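Local coordinates for formate-dependent phosphoribosylglycinamide formyltransferase (Mycobacterium tuberculosis H37Rv, PDB 6KHR), which belongs to the ATP-grasp superfamily, enzymes whose fold characteristically grips a nucleotide between two alpha+beta subdomains, at residues Glu223-Val231 with Glu242-Arg250. Sequence-based numbering, arbitrary orientation.
Sequences EFLVTMIVV and EFCAPIGHR
L225 lays its CB over one face of the H249 imidazole, offset toward the rim, 4.0 Å from the ring centroid: a CH-pi contact. H249 has chi1 at 62°, which sets CG between its own backbone N and carbonyl carbon and swings the ring back over the 223-231 strand, against both L225 and T227. V226 turns to the other side of the sheet and runs alongside P246, V226 CG1 lying 4.0 Å from the proline CB; opposite it G248 brings no side chain, and the backbones close to 4.5 Å between the two CA atoms. T227 pairs with I247 through two backbone bonds, N to I247 O at 2.6 Å and the reverse from I247 N to T227 O. Its side chain meets H249 at about a right angle, and both polar ends turn to E293: T227 OG1 bonds one carboxylate oxygen and H249 NE2 the other, while OG1 also bonds S313. E293, on strand 288-297, thus links the two side chains and probably steadies the tilt of the ring. M228 reaches across with its thioether end, SD near P246 CG and CE 4.2 Å from F243 CD2. Around A245 the partner strand steps out of register by one residue. I229 spans the break: its O takes the C244 N-H at 2.8 Å, almost straight at 170°, its CB packs on C244 CB, and CG1 reaches I247 CD1. V230 and F243 then lie side by side, pointing the same way, and pack against helix 267-284, V230 CG2 3.9 Å from F243 CD2. At V231 a reciprocal pair of backbone bonds to E242, each 2.9 Å between N and O, continues the second ladder. These are the two arms of an antiparallel beta hairpin, interrupted by a short irregular break, in the large antiparallel sheet of an ATP-grasp fold.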
ATOM      1  N   GLU A 223      27.950   4.598  14.249  1.00 49.27           N
ATOM      2  CA  GLU A 223      27.780   5.226  12.940  1.00 45.97           C
ATOM      3  C   GLU A 223      26.288   5.271  12.613  1.00 43.58           C
ATOM      4  O   GLU A 223      25.682   6.346  12.562  1.00 44.63           O
ATOM      5  CB  GLU A 223      28.550   4.418  11.897  1.00 60.10           C
ATOM      6  CG  GLU A 223      29.410   5.136  10.903  1.00 67.29           C
ATOM      7  CD  GLU A 223      30.189   4.134  10.057  1.00 84.04           C
ATOM      8  OE1 GLU A 223      29.997   4.078   8.825  1.00 91.47           O
ATOM      9  OE2 GLU A 223      30.987   3.375  10.634  1.00 91.77           O
ATOM     10  N   PHE A 224      25.683   4.103  12.405  1.00 39.94           N
ATOM     11  CA  PHE A 224      24.286   3.978  12.003  1.00 48.43           C
ATOM     12  C   PHE A 224      23.465   3.200  13.017  1.00 34.06           C
ATOM     13  O   PHE A 224      23.907   2.173  13.538  1.00 48.10           O
ATOM     14  CB  PHE A 224      24.113   3.229  10.673  1.00 65.84           C
ATOM     15  CG  PHE A 224      25.201   3.457   9.693  1.00 68.08           C
ATOM     16  CD1 PHE A 224      25.442   4.719   9.186  1.00 67.33           C
ATOM     17  CD2 PHE A 224      25.954   2.393   9.231  1.00 71.83           C
ATOM     18  CE1 PHE A 224      26.433   4.923   8.253  1.00 69.95           C
ATOM     19  CE2 PHE A 224      26.958   2.594   8.301  1.00 77.37           C
ATOM     20  CZ  PHE A 224      27.194   3.861   7.813  1.00 76.32           C
ATOM     21  N   LEU A 225      22.255   3.676  13.258  1.00 31.96           N
ATOM     22  CA  LEU A 225      21.179   2.804  13.677  1.00 26.35           C
ATOM     23  C   LEU A 225      20.586   2.132  12.442  1.00 30.82           C
ATOM     24  O   LEU A 225      20.426   2.752  11.385  1.00 40.70           O
ATOM     25  CB  LEU A 225      20.115   3.587  14.430  1.00 26.53           C
ATOM     26  CG  LEU A 225      20.732   4.374  15.585  1.00 29.39           C
ATOM     27  CD1 LEU A 225      19.671   5.161  16.349  1.00 26.61           C
ATOM     28  CD2 LEU A 225      21.557   3.491  16.518  1.00 34.30           C
ATOM     29  N   VAL A 226      20.280   0.849  12.571  1.00 35.20           N
ATOM     30  CA  VAL A 226      19.809   0.049  11.448  1.00 44.59           C
ATOM     31  C   VAL A 226      18.685  -0.862  11.917  1.00 42.12           C
ATOM     32  O   VAL A 226      18.769  -1.487  12.980  1.00 34.85           O
ATOM     33  CB  VAL A 226      20.965  -0.754  10.817  1.00 44.22           C
ATOM     34  CG1 VAL A 226      20.448  -1.987  10.114  1.00 55.39           C
ATOM     35  CG2 VAL A 226      21.717   0.134   9.832  1.00 47.01           C
ATOM     36  N   THR A 227      17.621  -0.927  11.125  1.00 43.73           N
ATOM     37  CA  THR A 227      16.552  -1.886  11.348  1.00 44.77           C
ATOM     38  C   THR A 227      16.665  -3.035  10.343  1.00 38.10           C
ATOM     39  O   THR A 227      16.638  -2.813   9.130  1.00 44.96           O
ATOM     40  CB  THR A 227      15.187  -1.214  11.253  1.00 45.33           C
ATOM     41  OG1 THR A 227      15.119  -0.140  12.202  1.00 50.65           O
ATOM     42  CG2 THR A 227      14.080  -2.233  11.545  1.00 33.69           C
ATOM     43  N   MET A 228      16.815  -4.256  10.866  1.00 29.32           N
ATOM     44  CA  MET A 228      16.774  -5.488  10.076  1.00 39.22           C
ATOM     45  C   MET A 228      15.375  -6.066  10.188  1.00 40.94           C
ATOM     46  O   MET A 228      14.964  -6.490  11.275  1.00 42.29           O
ATOM     47  CB  MET A 228      17.797  -6.504  10.568  1.00 42.88           C
ATOM     48  CG  MET A 228      19.221  -6.031  10.552  1.00 51.91           C
ATOM     49  SD  MET A 228      19.870  -6.044   8.874  1.00 56.70           S
ATOM     50  CE  MET A 228      19.435  -7.747   8.453  1.00 52.14           C
ATOM     51  N   ILE A 229      14.634  -6.043   9.086  1.00 40.73           N
ATOM     52  CA  ILE A 229      13.307  -6.631   9.045  1.00 34.42           C
ATOM     53  C   ILE A 229      13.473  -8.074   8.644  1.00 35.07           C
ATOM     54  O   ILE A 229      13.971  -8.351   7.546  1.00 33.79           O
ATOM     55  CB  ILE A 229      12.383  -5.922   8.050  1.00 44.00           C
ATOM     56  CG1 ILE A 229      12.164  -4.459   8.432  1.00 43.51           C
ATOM     57  CG2 ILE A 229      11.041  -6.673   8.010  1.00 39.73           C
ATOM     58  CD1 ILE A 229      11.332  -4.286   9.641  1.00 50.44           C
ATOM     59  N   VAL A 230      13.043  -8.984   9.523  1.00 33.77           N
ATOM     60  CA  VAL A 230      13.098 -10.415   9.273  1.00 27.33           C
ATOM     61  C   VAL A 230      11.671 -10.931   9.148  1.00 38.11           C
ATOM     62  O   VAL A 230      10.791 -10.578   9.945  1.00 44.05           O
ATOM     63  CB  VAL A 230      13.857 -11.152  10.386  1.00 30.07           C
ATOM     64  CG1 VAL A 230      13.930 -12.594  10.046  1.00 35.40           C
ATOM     65  CG2 VAL A 230      15.243 -10.567  10.564  1.00 25.21           C
ATOM     66  N   VAL A 231      11.448 -11.755   8.131  1.00 39.93           N
ATOM     67  CA  VAL A 231      10.137 -12.284   7.794  1.00 36.97           C
ATOM     68  C   VAL A 231      10.214 -13.790   7.903  1.00 40.07           C
ATOM     69  O   VAL A 231      11.077 -14.413   7.274  1.00 43.57           O
ATOM     70  CB  VAL A 231       9.713 -11.895   6.366  1.00 46.17           C
ATOM     71  CG1 VAL A 231       8.328 -12.493   6.034  1.00 37.94           C
ATOM     72  CG2 VAL A 231       9.775 -10.380   6.158  1.00 38.08           C
ATOM     73  N   GLU A 242      13.274 -14.774   5.448  1.00 45.49           N
ATOM     74  CA  GLU A 242      13.771 -13.763   4.531  1.00 48.81           C
ATOM     75  C   GLU A 242      14.269 -12.554   5.302  1.00 44.40           C
ATOM     76  O   GLU A 242      13.739 -12.213   6.363  1.00 58.96           O
ATOM     77  CB  GLU A 242      12.679 -13.297   3.573  1.00 67.06           C
ATOM     78  CG  GLU A 242      11.929 -14.399   2.888  1.00 80.75           C
ATOM     79  CD  GLU A 242      12.501 -14.701   1.538  1.00 93.54           C
ATOM     80  OE1 GLU A 242      13.687 -15.089   1.479  1.00102.24           O
ATOM     81  OE2 GLU A 242      11.776 -14.531   0.537  1.00 98.97           O
ATOM     82  N   PHE A 243      15.267 -11.879   4.734  1.00 42.45           N
ATOM     83  CA  PHE A 243      15.806 -10.654   5.302  1.00 37.19           C
ATOM     84  C   PHE A 243      15.536  -9.481   4.369  1.00 42.56           C
ATOM     85  O   PHE A 243      15.761  -9.561   3.162  1.00 39.99           O
ATOM     86  CB  PHE A 243      17.304 -10.785   5.562  1.00 39.11           C
ATOM     87  CG  PHE A 243      17.650 -11.879   6.524  1.00 58.40           C
ATOM     88  CD1 PHE A 243      17.812 -13.177   6.086  1.00 59.98           C
ATOM     89  CD2 PHE A 243      17.810 -11.604   7.873  1.00 69.87           C
ATOM     90  CE1 PHE A 243      18.127 -14.190   6.974  1.00 61.57           C
ATOM     91  CE2 PHE A 243      18.128 -12.601   8.760  1.00 70.82           C
ATOM     92  CZ  PHE A 243      18.289 -13.900   8.315  1.00 61.56           C
ATOM     93  N   CYS A 244      15.068  -8.385   4.927  1.00 45.58           N
ATOM     94  CA  CYS A 244      14.988  -7.220   4.078  1.00 42.71           C
ATOM     95  C   CYS A 244      16.369  -6.576   3.954  1.00 42.45           C
ATOM     96  O   CYS A 244      17.320  -6.964   4.634  1.00 54.27           O
ATOM     97  CB  CYS A 244      13.938  -6.271   4.625  1.00 53.16           C
ATOM     98  SG  CYS A 244      12.290  -7.005   4.417  1.00 59.79           S
ATOM     99  N   ALA A 245      16.497  -5.638   3.017  1.00 37.76           N
ATOM    100  CA  ALA A 245      17.700  -4.815   2.962  1.00 39.14           C
ATOM    101  C   ALA A 245      17.749  -3.923   4.197  1.00 38.24           C
ATOM    102  O   ALA A 245      16.708  -3.429   4.642  1.00 46.64           O
ATOM    103  CB  ALA A 245      17.746  -3.957   1.686  1.00 24.60           C
ATOM    104  N   PRO A 246      18.932  -3.713   4.773  1.00 33.50           N
ATOM    105  CA  PRO A 246      19.031  -2.914   6.003  1.00 37.31           C
ATOM    106  C   PRO A 246      18.337  -1.576   5.834  1.00 34.22           C
ATOM    107  O   PRO A 246      18.431  -0.942   4.781  1.00 38.83           O
ATOM    108  CB  PRO A 246      20.543  -2.733   6.193  1.00 32.24           C
ATOM    109  CG  PRO A 246      21.147  -3.870   5.475  1.00 34.58           C
ATOM    110  CD  PRO A 246      20.251  -4.144   4.285  1.00 33.51           C
ATOM    111  N   ILE A 247      17.635  -1.148   6.880  1.00 24.05           N
ATOM    112  CA  ILE A 247      16.969   0.146   6.909  1.00 27.03           C
ATOM    113  C   ILE A 247      17.730   1.015   7.902  1.00 38.25           C
ATOM    114  O   ILE A 247      17.820   0.670   9.089  1.00 27.30           O
ATOM    115  CB  ILE A 247      15.485   0.006   7.283  1.00 24.70           C
ATOM    116  CG1 ILE A 247      14.723  -0.774   6.216  1.00 24.40           C
ATOM    117  CG2 ILE A 247      14.799   1.377   7.459  1.00 24.63           C
ATOM    118  CD1 ILE A 247      13.244  -0.997   6.641  1.00 24.59           C
ATOM    119  N   GLY A 248      18.327   2.116   7.408  1.00 25.40           N
ATOM    120  CA  GLY A 248      18.960   3.094   8.281  1.00 29.69           C
ATOM    121  C   GLY A 248      17.939   4.097   8.796  1.00 32.77           C
ATOM    122  O   GLY A 248      16.998   4.465   8.091  1.00 44.41           O
ATOM    123  N   HIS A 249      18.120   4.540  10.039  1.00 25.19           N
ATOM    124  CA  HIS A 249      17.180   5.502  10.608  1.00 38.64           C
ATOM    125  C   HIS A 249      17.859   6.346  11.677  1.00 42.98           C
ATOM    126  O   HIS A 249      18.965   6.047  12.135  1.00 47.79           O
ATOM    127  CB  HIS A 249      15.924   4.821  11.175  1.00 35.45           C
ATOM    128  CG  HIS A 249      16.178   3.874  12.308  1.00 37.81           C
ATOM    129  ND1 HIS A 249      16.210   4.276  13.629  1.00 39.87           N
ATOM    130  CD2 HIS A 249      16.372   2.529  12.321  1.00 42.86           C
ATOM    131  CE1 HIS A 249      16.426   3.225  14.401  1.00 38.47           C
ATOM    132  NE2 HIS A 249      16.536   2.154  13.631  1.00 36.83           N
ATOM    133  N   ARG A 250      17.170   7.426  12.057  1.00 40.27           N
ATOM    134  CA  ARG A 250      17.700   8.428  12.976  1.00 43.31           C
ATOM    135  C   ARG A 250      16.636   9.479  13.276  1.00 44.92           C
ATOM    136  O   ARG A 250      15.717   9.709  12.481  1.00 40.06           O
ATOM    137  CB  ARG A 250      18.954   9.105  12.406  1.00 40.42           C
ATOM    138  CG  ARG A 250      18.684  10.309  11.538  1.00 29.64           C
ATOM    139  CD  ARG A 250      19.981  10.995  11.229  1.00 31.78           C
ATOM    140  NE  ARG A 250      19.793  11.964  10.164  1.00 65.01           N
ATOM    141  CZ  ARG A 250      19.359  13.201  10.350  1.00 68.71           C
ATOM    142  NH1 ARG A 250      19.081  13.639  11.576  1.00 58.85           N
ATOM    143  NH2 ARG A 250      19.206  14.003   9.303  1.00 72.35           N
TER